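Local coordinates for 3-oxoacyl-[acyl-carrier-protein] synthase 3 (Pseudomonas aeruginosa, PDB 2X3E), which probably catalyses the first condensation of bacterial fatty acid synthesis, joining acetyl-CoA and malonyl-ACP to give 3-oxobutanoyl-ACP, at residues Ala75-Thr80 and Leu104-Ser109; Val137-Phe142 and Asp159-Val164. The protein carries 1 engineered substitution. One frame throughout, in Å; residues are numbered along the deposited sequence.

Contact 1: Ala75-Thr80 and Leu104-Ser109; sequences AVVLAT and LAFDLS
With CG set between the backbone N and the carbonyl carbon (chi1 66°), the ring of Phe106 turns toward the neighbouring strand, where Val77 points CG1 away from its own N (chi1 172°) and brings CG2 over the ring. Val77 CG2 sits 3.8 Å from the centroid of the Phe106 ring, displaced toward the rim near CE2, a CH-pi contact; the branching of Val77 lets one methyl lie anti to N while the other is placed over the ring. At the N-terminal end of the two strands, on the same face, Leu104 CD2 packs on Ala75 CB at 3.8 Å, the small alanine matching the long leucine. The strands run parallel, 22° apart, and form the ladder of the beta-alpha-beta unit 75-79, 91-97, 104-109. Its bonds are uneven: Val76 N to Leu104 O is nearly straight at 2.8 Å. Phe106 N to Val76 O is weak at 3.4 Å, whereas Leu108 N to Leu78 O is short again.

On the other face, Asp107 and Leu78 lie side by side, Asp107 OD1 resting 3.7 Å from Leu78 CB, while OD2 approaches the methyl of Thr80. These are apolar neighbours for a buried carboxylate. Its polar partners are backbone amides at the start of helix 91-97: OD1 accepts from Ala91 N and OD2 from Thr90 N. The carboxylate thus ties strand 104-109 to the crossover helix; two N-H groups, probably helped by the helix dipole, would stabilise its negative charge within otherwise apolar surroundings.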
# COMPACT_ATOMS: atom_id res chain seq x y z
N ALA A 75 3.83 -8.44 11.74
CA ALA A 75 3.56 -7.70 10.52
C ALA A 75 4.73 -6.77 10.17
O ALA A 75 5.38 -6.21 11.05
CB ALA A 75 2.28 -6.88 10.67
N VAL A 76 4.99 -6.64 8.87
CA VAL A 76 6.00 -5.72 8.35
C VAL A 76 5.39 -4.91 7.21
O VAL A 76 5.06 -5.46 6.16
CB VAL A 76 7.26 -6.46 7.83
CG1 VAL A 76 8.27 -5.45 7.30
CG2 VAL A 76 7.88 -7.31 8.94
N VAL A 77 5.25 -3.61 7.41
CA VAL A 77 4.66 -2.73 6.41
C VAL A 77 5.66 -1.65 6.01
O VAL A 77 6.28 -1.03 6.87
CB VAL A 77 3.35 -2.11 6.93
CG1 VAL A 77 2.82 -1.03 5.97
CG2 VAL A 77 2.31 -3.21 7.14
N LEU A 78 5.85 -1.47 4.69
CA LEU A 78 6.67 -0.38 4.18
C LEU A 78 5.78 0.69 3.57
O LEU A 78 4.95 0.40 2.70
CB LEU A 78 7.65 -0.85 3.10
CG LEU A 78 8.65 -1.99 3.33
CD1 LEU A 78 9.89 -1.79 2.45
CD2 LEU A 78 9.04 -2.21 4.80
N ALA A 79 5.94 1.91 4.06
CA ALA A 79 5.36 3.09 3.44
C ALA A 79 6.41 3.62 2.46
O ALA A 79 7.44 4.13 2.89
CB ALA A 79 5.03 4.13 4.49
N THR A 80 6.15 3.47 1.16
CA THR A 80 7.11 3.83 0.11
C THR A 80 6.43 4.14 -1.23
O THR A 80 5.36 3.60 -1.53
CB THR A 80 8.18 2.72 -0.13
OG1 THR A 80 9.23 3.22 -0.96
CG2 THR A 80 7.59 1.47 -0.78
N LEU A 104 2.70 -11.06 8.01
CA LEU A 104 1.85 -10.20 7.20
C LEU A 104 2.76 -9.10 6.64
O LEU A 104 3.45 -8.45 7.40
CB LEU A 104 0.77 -9.62 8.13
CG LEU A 104 -0.28 -8.59 7.77
CD1 LEU A 104 -1.24 -8.49 8.97
CD2 LEU A 104 0.31 -7.24 7.44
N ALA A 105 2.78 -8.90 5.32
CA ALA A 105 3.69 -7.91 4.75
C ALA A 105 3.13 -7.26 3.49
O ALA A 105 2.69 -7.97 2.58
CB ALA A 105 5.05 -8.55 4.44
N PHE A 106 3.14 -5.93 3.45
CA PHE A 106 2.70 -5.19 2.27
C PHE A 106 3.28 -3.77 2.24
O PHE A 106 3.76 -3.28 3.26
CB PHE A 106 1.16 -5.15 2.19
CG PHE A 106 0.49 -4.36 3.31
CD1 PHE A 106 0.23 -3.00 3.18
CD2 PHE A 106 0.06 -5.00 4.47
CE1 PHE A 106 -0.41 -2.28 4.19
CE2 PHE A 106 -0.59 -4.30 5.48
CZ PHE A 106 -0.82 -2.93 5.35
N ASP A 107 3.24 -3.15 1.06
CA ASP A 107 3.67 -1.75 0.88
C ASP A 107 2.45 -0.83 0.82
O ASP A 107 1.41 -1.21 0.26
CB ASP A 107 4.48 -1.56 -0.41
CG ASP A 107 5.81 -2.31 -0.42
OD1 ASP A 107 6.15 -3.02 0.56
OD2 ASP A 107 6.54 -2.20 -1.44
N LEU A 108 2.58 0.37 1.39
CA LEU A 108 1.52 1.38 1.40
C LEU A 108 2.02 2.60 0.65
O LEU A 108 3.13 3.06 0.88
CB LEU A 108 1.16 1.74 2.85
CG LEU A 108 -0.01 2.72 3.06
CD1 LEU A 108 -0.72 2.41 4.39
CD2 LEU A 108 0.43 4.19 3.00
N SER A 109 1.19 3.12 -0.27
CA SER A 109 1.57 4.27 -1.09
C SER A 109 0.75 5.50 -0.69
O SER A 109 -0.45 5.55 -0.93
CB SER A 109 1.33 3.96 -2.56
OG SER A 109 1.50 5.11 -3.35

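Contact 2: Val137-Phe142 and Asp159-Val164; sequences VGVDTF and DGAGAV
Val139 CG2 packs on Ala161 CB at 3.8 Å, and two residues back Val137 CG2 meets Ala163 CB at the same distance, both across non-hydrogen-bonded pairs. Val139 reaches its alanine with CG2 opposite the backbone N, CG1 taking the cramped site between N and carbonyl carbon (chi1 55°). Small alanines suit this face, because helix 53-68 lies on it, with Ser53, Leu56 and Ala57 touching the valines and Ala161.

Gly138-Gly162, a hydrogen-bonded pair, sits between these two, and Asp140-Gly160 comes just beyond the second. Gly138 and Gly162 exchange two bonds, Gly162 N to Gly138 O being nearly straight at 2.9 Å. Asp140 and Gly160 exchange two longer ones. This antiparallel pairing of 133-140 with 160-169 belongs to the five-stranded mixed sheet of the N-terminal half of the thiolase fold. Glycine suits position 160 for a backbone reason: at phi 165° and psi 176° a CB would press on the preceding carbonyl oxygen.

Past the ladder, the carboxylate of Asp159 lies alongside the Thr141 backbone, CG 3.6 Å from Thr141 CA. Ser143 OG and the amide of Ala48 hold its OD2. Asp140 turns its carboxylate away from strand 160-169: OD1 accepts from Ser81 N and bonds Thr82 OG1, while OD2 takes the Ala283 amide. Its side chain lies near the predicted active-site position 112, here an engineered alanine, and that of Phe142 near Asn280, also predicted to be catalytic.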
# COMPACT_ATOMS: atom_id res chain seq x y z
N VAL A 137 8.01 0.74 8.38
CA VAL A 137 9.19 1.40 7.85
C VAL A 137 8.78 2.45 6.83
O VAL A 137 8.16 2.12 5.82
CB VAL A 137 10.15 0.42 7.15
CG1 VAL A 137 11.44 1.14 6.72
CG2 VAL A 137 10.47 -0.78 8.05
N GLY A 138 9.09 3.71 7.13
CA GLY A 138 9.02 4.78 6.14
C GLY A 138 10.34 4.81 5.39
O GLY A 138 11.38 5.03 5.98
N VAL A 139 10.29 4.54 4.08
CA VAL A 139 11.50 4.46 3.27
C VAL A 139 11.24 5.00 1.87
O VAL A 139 10.22 4.68 1.26
CB VAL A 139 12.04 3.01 3.16
CG1 VAL A 139 10.95 2.04 2.65
CG2 VAL A 139 13.29 2.95 2.29
N ASP A 140 12.17 5.80 1.37
CA ASP A 140 12.12 6.24 -0.01
C ASP A 140 13.53 6.52 -0.53
O ASP A 140 14.41 6.97 0.21
CB ASP A 140 11.22 7.48 -0.15
CG ASP A 140 9.77 7.13 -0.52
OD1 ASP A 140 9.57 6.37 -1.48
OD2 ASP A 140 8.84 7.63 0.14
N THR A 141 13.72 6.21 -1.81
CA THR A 141 14.97 6.47 -2.52
C THR A 141 14.69 7.35 -3.74
O THR A 141 14.97 6.98 -4.89
CB THR A 141 15.66 5.16 -2.95
OG1 THR A 141 14.70 4.32 -3.60
CG2 THR A 141 16.24 4.43 -1.73
N PHE A 142 14.12 8.52 -3.47
CA PHE A 142 13.75 9.46 -4.52
C PHE A 142 14.89 9.87 -5.44
O PHE A 142 14.64 10.21 -6.60
CB PHE A 142 13.10 10.72 -3.94
CG PHE A 142 11.60 10.70 -3.98
CD1 PHE A 142 10.89 9.61 -3.53
CD2 PHE A 142 10.89 11.79 -4.49
CE1 PHE A 142 9.50 9.58 -3.57
CE2 PHE A 142 9.50 11.77 -4.54
CZ PHE A 142 8.81 10.66 -4.07
N ASP A 159 17.72 10.34 0.35
CA ASP A 159 17.26 8.96 0.53
C ASP A 159 17.44 8.51 1.98
O ASP A 159 18.29 9.03 2.71
CB ASP A 159 18.07 8.01 -0.36
CG ASP A 159 17.98 8.35 -1.83
OD1 ASP A 159 16.99 9.00 -2.25
OD2 ASP A 159 18.89 7.94 -2.59
N GLY A 160 16.66 7.52 2.39
CA GLY A 160 16.79 6.98 3.73
C GLY A 160 15.62 6.13 4.15
O GLY A 160 14.64 6.00 3.41
N ALA A 161 15.74 5.56 5.34
CA ALA A 161 14.70 4.74 5.94
C ALA A 161 14.64 4.99 7.44
O ALA A 161 15.68 5.12 8.10
CB ALA A 161 14.97 3.26 5.67
N GLY A 162 13.42 5.07 7.97
CA GLY A 162 13.18 5.12 9.40
C GLY A 162 12.08 4.15 9.76
O GLY A 162 11.10 4.01 9.03
N ALA A 163 12.24 3.47 10.90
CA ALA A 163 11.31 2.42 11.29
C ALA A 163 10.92 2.53 12.75
O ALA A 163 11.72 2.95 13.60
CB ALA A 163 11.94 1.06 11.03
N VAL A 164 9.67 2.16 13.03
CA VAL A 164 9.18 2.01 14.38
C VAL A 164 8.58 0.62 14.58
O VAL A 164 8.10 -0.01 13.62
CB VAL A 164 8.11 3.07 14.75
CG1 VAL A 164 8.72 4.44 14.83
CG2 VAL A 164 6.94 3.05 13.75

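Contacts 1 and 2 lie in series along the chain, their centres about 12 Å apart, within one mixed sheet ordered 5-14, 160-169, 133-140, 75-79, 104-109. Strands 75-79 and 133-140 are neighbours, so the ladders join directly: Ala79 N probably bonds Val137 O at 2.8 Å. Thr80 OG1 also bonds Val139 O, fastening the two neighbouring strands together. At one edge of the sheet, strand 104-109 pairs antiparallel with a strand of the second subunit, continuing the sheet through the homodimer; toward the other edge, 160-169 is followed by the outermost strand, 5-14. A Thr80 OG1-Asp140 OD1 hydrogen bond joins the contacts where the Asp140 side chain is about 7 Å from that of predicted active-site position 112.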